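Local coordinates for protein 2-C-methyl-D-erythritol 2,4-cyclodiphosphate synthase (Francisella tularensis subsp. tularensis, PDB 3RE3) that probably converts 4-diphosphocytidyl-2-C-methyl-D-erythritol 2-phosphate to 2-C-methyl-D-erythritol 2,4-cyclodiphosphate with release of CMP, a step of isoprenoid precursor synthesis, at residues Q94-A108 / E149-R162. Sequence-based numbering, arbitrary orientation.
Sequences QYSISNIDCTIIAQA and EEGIATHVVCLLYR. With NA (sodium ion), chain F.
Arg-162 sets CB over one face of the Tyr-95 ring, 4.1 Å from the ring centroid, a CH-pi contact, and its guanidinium, bent over at chi3 (-95°), lies out past the rim with Tyr-95 CE1 over its centre, the two planes 31° apart. The ring's edge meets Tyr-161 N, while Gln-94 O lies at the guanidinium edge. Beside it, Tyr-161 takes Ser-96 CB over one ring face, 3.7 Å from the centroid, with Ser-98 at its rim; CG stands between the backbone N and the carbonyl carbon (chi1 74°), which folds the ring back across the neighbouring strand. Farther along, the His-155 ring receives Ile-105 CD1 at its edge, 3.8 Å from CD2.

Between these groups run antiparallel backbone bonds, such as Thr-103 N to His-155 O at 2.7 Å. A classic beta bulge interrupts them, Ser-98 and Asn-99 both facing Leu-159: Leu-159 O takes Ser-98 N at 2.8 Å and, weakly, Asn-99 N. Asn-99 OD1 reaches a sodium ion at 3.0 Å, which Gly-56 O of the second subunit also binds.

Strands 96-105 and 151-161 are the central pair of a four-stranded mixed sheet, flanked by 133-138 and 6-16. Ile-100, Thr-154 and Leu-160 pack on helix 45-57. The opposite face, with Asp-101, Leu-159 and His-155, turns to the other two subunits; His-155 rings of all three chains meet edge-to-face, as befits the trimer of this family, and within the same chain His-10 NE2 of strand 6-16 is hydrogen-bonded to His-155 ND1.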
loop_
_atom_site.group_PDB
_atom_site.type_symbol
_atom_site.label_atom_id
_atom_site.label_comp_id
_atom_site.label_asym_id
_atom_site.label_seq_id
_atom_site.Cartn_x
_atom_site.Cartn_y
_atom_site.Cartn_z
ATOM N N GLN A 94 12.184 -0.252 -22.763
ATOM C CA GLN A 94 11.717 -1.511 -23.355
ATOM C C GLN A 94 11.003 -2.435 -22.378
ATOM O O GLN A 94 11.226 -3.646 -22.356
ATOM C CB GLN A 94 12.857 -2.247 -24.068
ATOM C CG GLN A 94 13.068 -1.785 -25.502
ATOM C CD GLN A 94 14.499 -1.951 -25.970
ATOM O OE1 GLN A 94 15.302 -2.640 -25.332
ATOM N NE2 GLN A 94 14.832 -1.306 -27.086
ATOM N N TYR A 95 10.132 -1.851 -21.571
ATOM C CA TYR A 95 9.251 -2.640 -20.749
ATOM C C TYR A 95 7.832 -2.385 -21.209
ATOM O O TYR A 95 7.547 -1.355 -21.830
ATOM C CB TYR A 95 9.430 -2.292 -19.276
ATOM C CG TYR A 95 10.454 -3.153 -18.580
ATOM C CD1 TYR A 95 11.793 -2.767 -18.516
ATOM C CD2 TYR A 95 10.082 -4.362 -18.004
ATOM C CE1 TYR A 95 12.725 -3.555 -17.888
ATOM C CE2 TYR A 95 11.005 -5.166 -17.383
ATOM C CZ TYR A 95 12.329 -4.763 -17.321
ATOM O OH TYR A 95 13.257 -5.573 -16.688
ATOM N N SER A 96 6.967 -3.360 -20.948
ATOM C CA SER A 96 5.552 -3.269 -21.265
ATOM C C SER A 96 4.731 -3.355 -19.981
ATOM O O SER A 96 5.174 -3.904 -18.973
ATOM C CB SER A 96 5.126 -4.420 -22.184
ATOM O OG SER A 96 5.752 -4.375 -23.459
ATOM N N ILE A 97 3.517 -2.831 -20.014
ATOM C CA ILE A 97 2.617 -3.048 -18.896
ATOM C C ILE A 97 1.933 -4.404 -18.986
ATOM O O ILE A 97 1.237 -4.700 -19.946
ATOM C CB ILE A 97 1.539 -1.951 -18.814
ATOM C CG1 ILE A 97 2.184 -0.633 -18.401
ATOM C CG2 ILE A 97 0.425 -2.357 -17.847
ATOM C CD1 ILE A 97 1.479 0.538 -18.953
ATOM N N SER A 98 2.120 -5.218 -17.964
ATOM C CA SER A 98 1.290 -6.385 -17.798
ATOM C C SER A 98 -0.082 -5.920 -17.315
ATOM O O SER A 98 -1.078 -6.069 -18.015
ATOM C CB SER A 98 1.920 -7.325 -16.790
ATOM O OG SER A 98 1.100 -8.453 -16.597
ATOM N N ASN A 99 -0.132 -5.346 -16.113
ATOM C CA ASN A 99 -1.380 -4.785 -15.593
ATOM C C ASN A 99 -1.193 -3.732 -14.511
ATOM O O ASN A 99 -0.138 -3.631 -13.894
ATOM C CB ASN A 99 -2.337 -5.886 -15.120
ATOM C CG ASN A 99 -2.060 -6.341 -13.697
ATOM O OD1 ASN A 99 -2.886 -6.149 -12.815
ATOM N ND2 ASN A 99 -0.911 -6.965 -13.473
ATOM N N ILE A 100 -2.231 -2.938 -14.290
ATOM C CA ILE A 100 -2.198 -1.900 -13.273
ATOM C C ILE A 100 -3.405 -1.996 -12.361
ATOM O O ILE A 100 -4.531 -2.136 -12.841
ATOM C CB ILE A 100 -2.203 -0.515 -13.915
ATOM C CG1 ILE A 100 -0.908 -0.305 -14.689
ATOM C CG2 ILE A 100 -2.391 0.551 -12.846
ATOM C CD1 ILE A 100 -0.942 0.885 -15.593
ATOM N N ASP A 101 -3.168 -1.919 -11.052
ATOM C CA ASP A 101 -4.262 -1.858 -10.079
ATOM C C ASP A 101 -4.273 -0.563 -9.258
ATOM O O ASP A 101 -3.260 -0.170 -8.690
ATOM C CB ASP A 101 -4.226 -3.070 -9.151
ATOM C CG ASP A 101 -5.579 -3.346 -8.516
ATOM O OD1 ASP A 101 -6.564 -2.693 -8.918
ATOM O OD2 ASP A 101 -5.671 -4.226 -7.634
ATOM N N CYS A 102 -5.421 0.097 -9.191
ATOM C CA CYS A 102 -5.507 1.381 -8.489
ATOM C C CYS A 102 -6.572 1.334 -7.421
ATOM O O CYS A 102 -7.675 0.816 -7.644
ATOM C CB CYS A 102 -5.844 2.523 -9.444
ATOM S SG CYS A 102 -4.755 2.692 -10.851
ATOM N N THR A 103 -6.225 1.866 -6.253
ATOM C CA THR A 103 -7.194 2.075 -5.190
ATOM C C THR A 103 -7.269 3.561 -4.821
ATOM O O THR A 103 -6.333 4.141 -4.281
ATOM C CB THR A 103 -6.860 1.229 -3.955
ATOM O OG1 THR A 103 -6.674 -0.132 -4.351
ATOM C CG2 THR A 103 -7.980 1.311 -2.916
ATOM N N ILE A 104 -8.399 4.167 -5.135
ATOM C CA ILE A 104 -8.683 5.525 -4.710
ATOM C C ILE A 104 -9.317 5.519 -3.330
ATOM O O ILE A 104 -10.323 4.850 -3.109
ATOM C CB ILE A 104 -9.649 6.199 -5.680
ATOM C CG1 ILE A 104 -9.056 6.177 -7.089
ATOM C CG2 ILE A 104 -9.968 7.618 -5.217
ATOM C CD1 ILE A 104 -10.013 6.626 -8.148
ATOM N N ILE A 105 -8.713 6.254 -2.405
ATOM C CA ILE A 105 -9.239 6.362 -1.049
ATOM C C ILE A 105 -9.851 7.735 -0.795
ATOM O O ILE A 105 -9.139 8.733 -0.723
ATOM C CB ILE A 105 -8.120 6.102 -0.031
ATOM C CG1 ILE A 105 -7.360 4.835 -0.438
ATOM C CG2 ILE A 105 -8.692 6.033 1.387
ATOM C CD1 ILE A 105 -6.292 4.422 0.514
ATOM N N ALA A 106 -11.175 7.782 -0.687
ATOM C CA ALA A 106 -11.884 9.055 -0.523
ATOM C C ALA A 106 -13.183 8.906 0.246
ATOM O O ALA A 106 -13.897 7.930 0.055
ATOM C CB ALA A 106 -12.169 9.648 -1.865
ATOM N N GLN A 107 -13.512 9.876 1.099
ATOM C CA GLN A 107 -14.835 9.876 1.715
ATOM C C GLN A 107 -15.808 10.479 0.715
ATOM O O GLN A 107 -17.007 10.187 0.725
ATOM C CB GLN A 107 -14.838 10.627 3.045
ATOM C CG GLN A 107 -16.019 10.285 3.929
ATOM C CD GLN A 107 -16.028 8.829 4.344
ATOM O OE1 GLN A 107 -14.979 8.205 4.504
ATOM N NE2 GLN A 107 -17.218 8.282 4.527
ATOM N N ALA A 108 -15.254 11.303 -0.169
ATOM C CA ALA A 108 -15.999 11.920 -1.258
ATOM C C ALA A 108 -15.023 12.754 -2.101
ATOM O O ALA A 108 -13.891 12.981 -1.674
ATOM C CB ALA A 108 -17.140 12.773 -0.713
ATOM N N GLU A 149 -12.839 14.245 5.336
ATOM C CA GLU A 149 -12.918 14.858 4.019
ATOM C C GLU A 149 -11.922 15.982 3.826
ATOM O O GLU A 149 -12.210 16.953 3.138
ATOM C CB GLU A 149 -14.321 15.380 3.728
ATOM C CG GLU A 149 -15.420 14.350 3.812
ATOM C CD GLU A 149 -16.676 14.756 3.038
ATOM O OE1 GLU A 149 -16.578 15.631 2.149
ATOM O OE2 GLU A 149 -17.761 14.195 3.313
ATOM N N GLU A 150 -10.752 15.850 4.431
ATOM C CA GLU A 150 -9.703 16.851 4.275
ATOM C C GLU A 150 -8.914 16.650 2.986
ATOM O O GLU A 150 -8.253 17.563 2.495
ATOM C CB GLU A 150 -8.797 16.884 5.516
ATOM C CG GLU A 150 -9.549 17.391 6.760
ATOM C CD GLU A 150 -8.846 17.102 8.101
ATOM O OE1 GLU A 150 -7.728 16.550 8.107
ATOM O OE2 GLU A 150 -9.429 17.442 9.168
ATOM N N GLY A 151 -9.001 15.453 2.420
ATOM C CA GLY A 151 -8.253 15.133 1.220
ATOM C C GLY A 151 -8.511 13.716 0.755
ATOM O O GLY A 151 -9.342 13.013 1.335
ATOM N N ILE A 152 -7.797 13.302 -0.289
ATOM C CA ILE A 152 -7.896 11.948 -0.811
ATOM C C ILE A 152 -6.532 11.366 -1.137
ATOM O O ILE A 152 -5.559 12.095 -1.340
ATOM C CB ILE A 152 -8.750 11.885 -2.083
ATOM C CG1 ILE A 152 -8.179 12.821 -3.137
ATOM C CG2 ILE A 152 -10.190 12.251 -1.784
ATOM C CD1 ILE A 152 -9.043 12.912 -4.334
ATOM N N ALA A 153 -6.473 10.042 -1.185
ATOM C CA ALA A 153 -5.239 9.365 -1.510
ATOM C C ALA A 153 -5.517 8.334 -2.571
ATOM O O ALA A 153 -6.663 7.941 -2.786
ATOM C CB ALA A 153 -4.664 8.703 -0.284
ATOM N N THR A 154 -4.464 7.913 -3.252
ATOM C CA THR A 154 -4.555 6.772 -4.159
ATOM C C THR A 154 -3.317 5.924 -4.011
ATOM O O THR A 154 -2.211 6.443 -3.838
ATOM C CB THR A 154 -4.729 7.162 -5.644
ATOM O OG1 THR A 154 -3.833 8.225 -5.974
ATOM C CG2 THR A 154 -6.128 7.627 -5.905
ATOM N N HIS A 155 -3.540 4.614 -4.039
ATOM C CA HIS A 155 -2.490 3.617 -4.166
ATOM C C HIS A 155 -2.534 3.004 -5.565
ATOM O O HIS A 155 -3.589 2.595 -6.051
ATOM C CB HIS A 155 -2.697 2.502 -3.152
ATOM C CG HIS A 155 -2.232 2.834 -1.770
ATOM N ND1 HIS A 155 -0.952 2.575 -1.342
ATOM C CD2 HIS A 155 -2.890 3.365 -0.710
ATOM C CE1 HIS A 155 -0.831 2.943 -0.075
ATOM N NE2 HIS A 155 -1.991 3.432 0.326
ATOM N N VAL A 156 -1.384 2.936 -6.212
ATOM C CA VAL A 156 -1.280 2.217 -7.471
ATOM C C VAL A 156 -0.192 1.163 -7.357
ATOM O O VAL A 156 0.867 1.410 -6.776
ATOM C CB VAL A 156 -0.949 3.144 -8.659
ATOM C CG1 VAL A 156 -0.877 2.337 -9.956
ATOM C CG2 VAL A 156 -1.978 4.244 -8.782
ATOM N N VAL A 157 -0.477 -0.016 -7.890
ATOM C CA VAL A 157 0.549 -1.011 -8.161
ATOM C C VAL A 157 0.533 -1.342 -9.654
ATOM O O VAL A 157 -0.529 -1.490 -10.268
ATOM C CB VAL A 157 0.344 -2.297 -7.346
ATOM C CG1 VAL A 157 0.735 -2.081 -5.902
ATOM C CG2 VAL A 157 -1.096 -2.800 -7.478
ATOM N N CYS A 158 1.714 -1.439 -10.244
ATOM C CA CYS A 158 1.826 -1.878 -11.628
ATOM C C CYS A 158 2.765 -3.056 -11.698
ATOM O O CYS A 158 3.650 -3.198 -10.853
ATOM C CB CYS A 158 2.342 -0.763 -12.537
ATOM S SG CYS A 158 3.916 -0.140 -12.024
ATOM N N LEU A 159 2.538 -3.917 -12.689
ATOM C CA LEU A 159 3.460 -5.007 -13.018
ATOM C C LEU A 159 3.959 -4.816 -14.439
ATOM O O LEU A 159 3.164 -4.725 -15.365
ATOM C CB LEU A 159 2.768 -6.354 -12.904
ATOM C CG LEU A 159 3.637 -7.601 -12.885
ATOM C CD1 LEU A 159 4.768 -7.493 -11.875
ATOM C CD2 LEU A 159 2.778 -8.811 -12.576
ATOM N N LEU A 160 5.274 -4.758 -14.606
ATOM C CA LEU A 160 5.889 -4.578 -15.926
ATOM C C LEU A 160 6.610 -5.844 -16.425
ATOM O O LEU A 160 7.116 -6.627 -15.624
ATOM C CB LEU A 160 6.874 -3.418 -15.877
ATOM C CG LEU A 160 6.310 -2.069 -15.436
ATOM C CD1 LEU A 160 7.392 -0.989 -15.545
ATOM C CD2 LEU A 160 5.089 -1.704 -16.276
ATOM N N TYR A 161 6.646 -6.053 -17.740
ATOM C CA TYR A 161 7.375 -7.200 -18.303
ATOM C C TYR A 161 8.243 -6.851 -19.510
ATOM O O TYR A 161 8.068 -5.800 -20.145
ATOM C CB TYR A 161 6.429 -8.352 -18.649
ATOM C CG TYR A 161 5.596 -8.121 -19.890
ATOM C CD1 TYR A 161 6.071 -8.471 -21.155
ATOM C CD2 TYR A 161 4.341 -7.565 -19.803
ATOM C CE1 TYR A 161 5.307 -8.259 -22.291
ATOM C CE2 TYR A 161 3.576 -7.348 -20.920
ATOM C CZ TYR A 161 4.059 -7.692 -22.165
ATOM O OH TYR A 161 3.275 -7.470 -23.274
ATOM N N ARG A 162 9.187 -7.750 -19.799
ATOM C CA ARG A 162 10.095 -7.651 -20.947
ATOM C C ARG A 162 10.224 -9.019 -21.634
ATOM O O ARG A 162 10.168 -10.069 -20.975
ATOM C CB ARG A 162 11.470 -7.141 -20.498
ATOM C CG ARG A 162 12.526 -7.068 -21.600
ATOM C CD ARG A 162 13.905 -6.696 -21.042
ATOM N NE ARG A 162 14.172 -5.261 -21.136
ATOM C CZ ARG A 162 15.155 -4.634 -20.493
ATOM N NH1 ARG A 162 15.966 -5.314 -19.692
ATOM N NH2 ARG A 162 15.328 -3.325 -20.641
HETATM NA NA NA F . -5.615 -5.027 -13.316
HETATM O O HOH W 1 8.936 -5.712 -23.347
HETATM O O HOH W 2 -11.983 12.503 1.572
#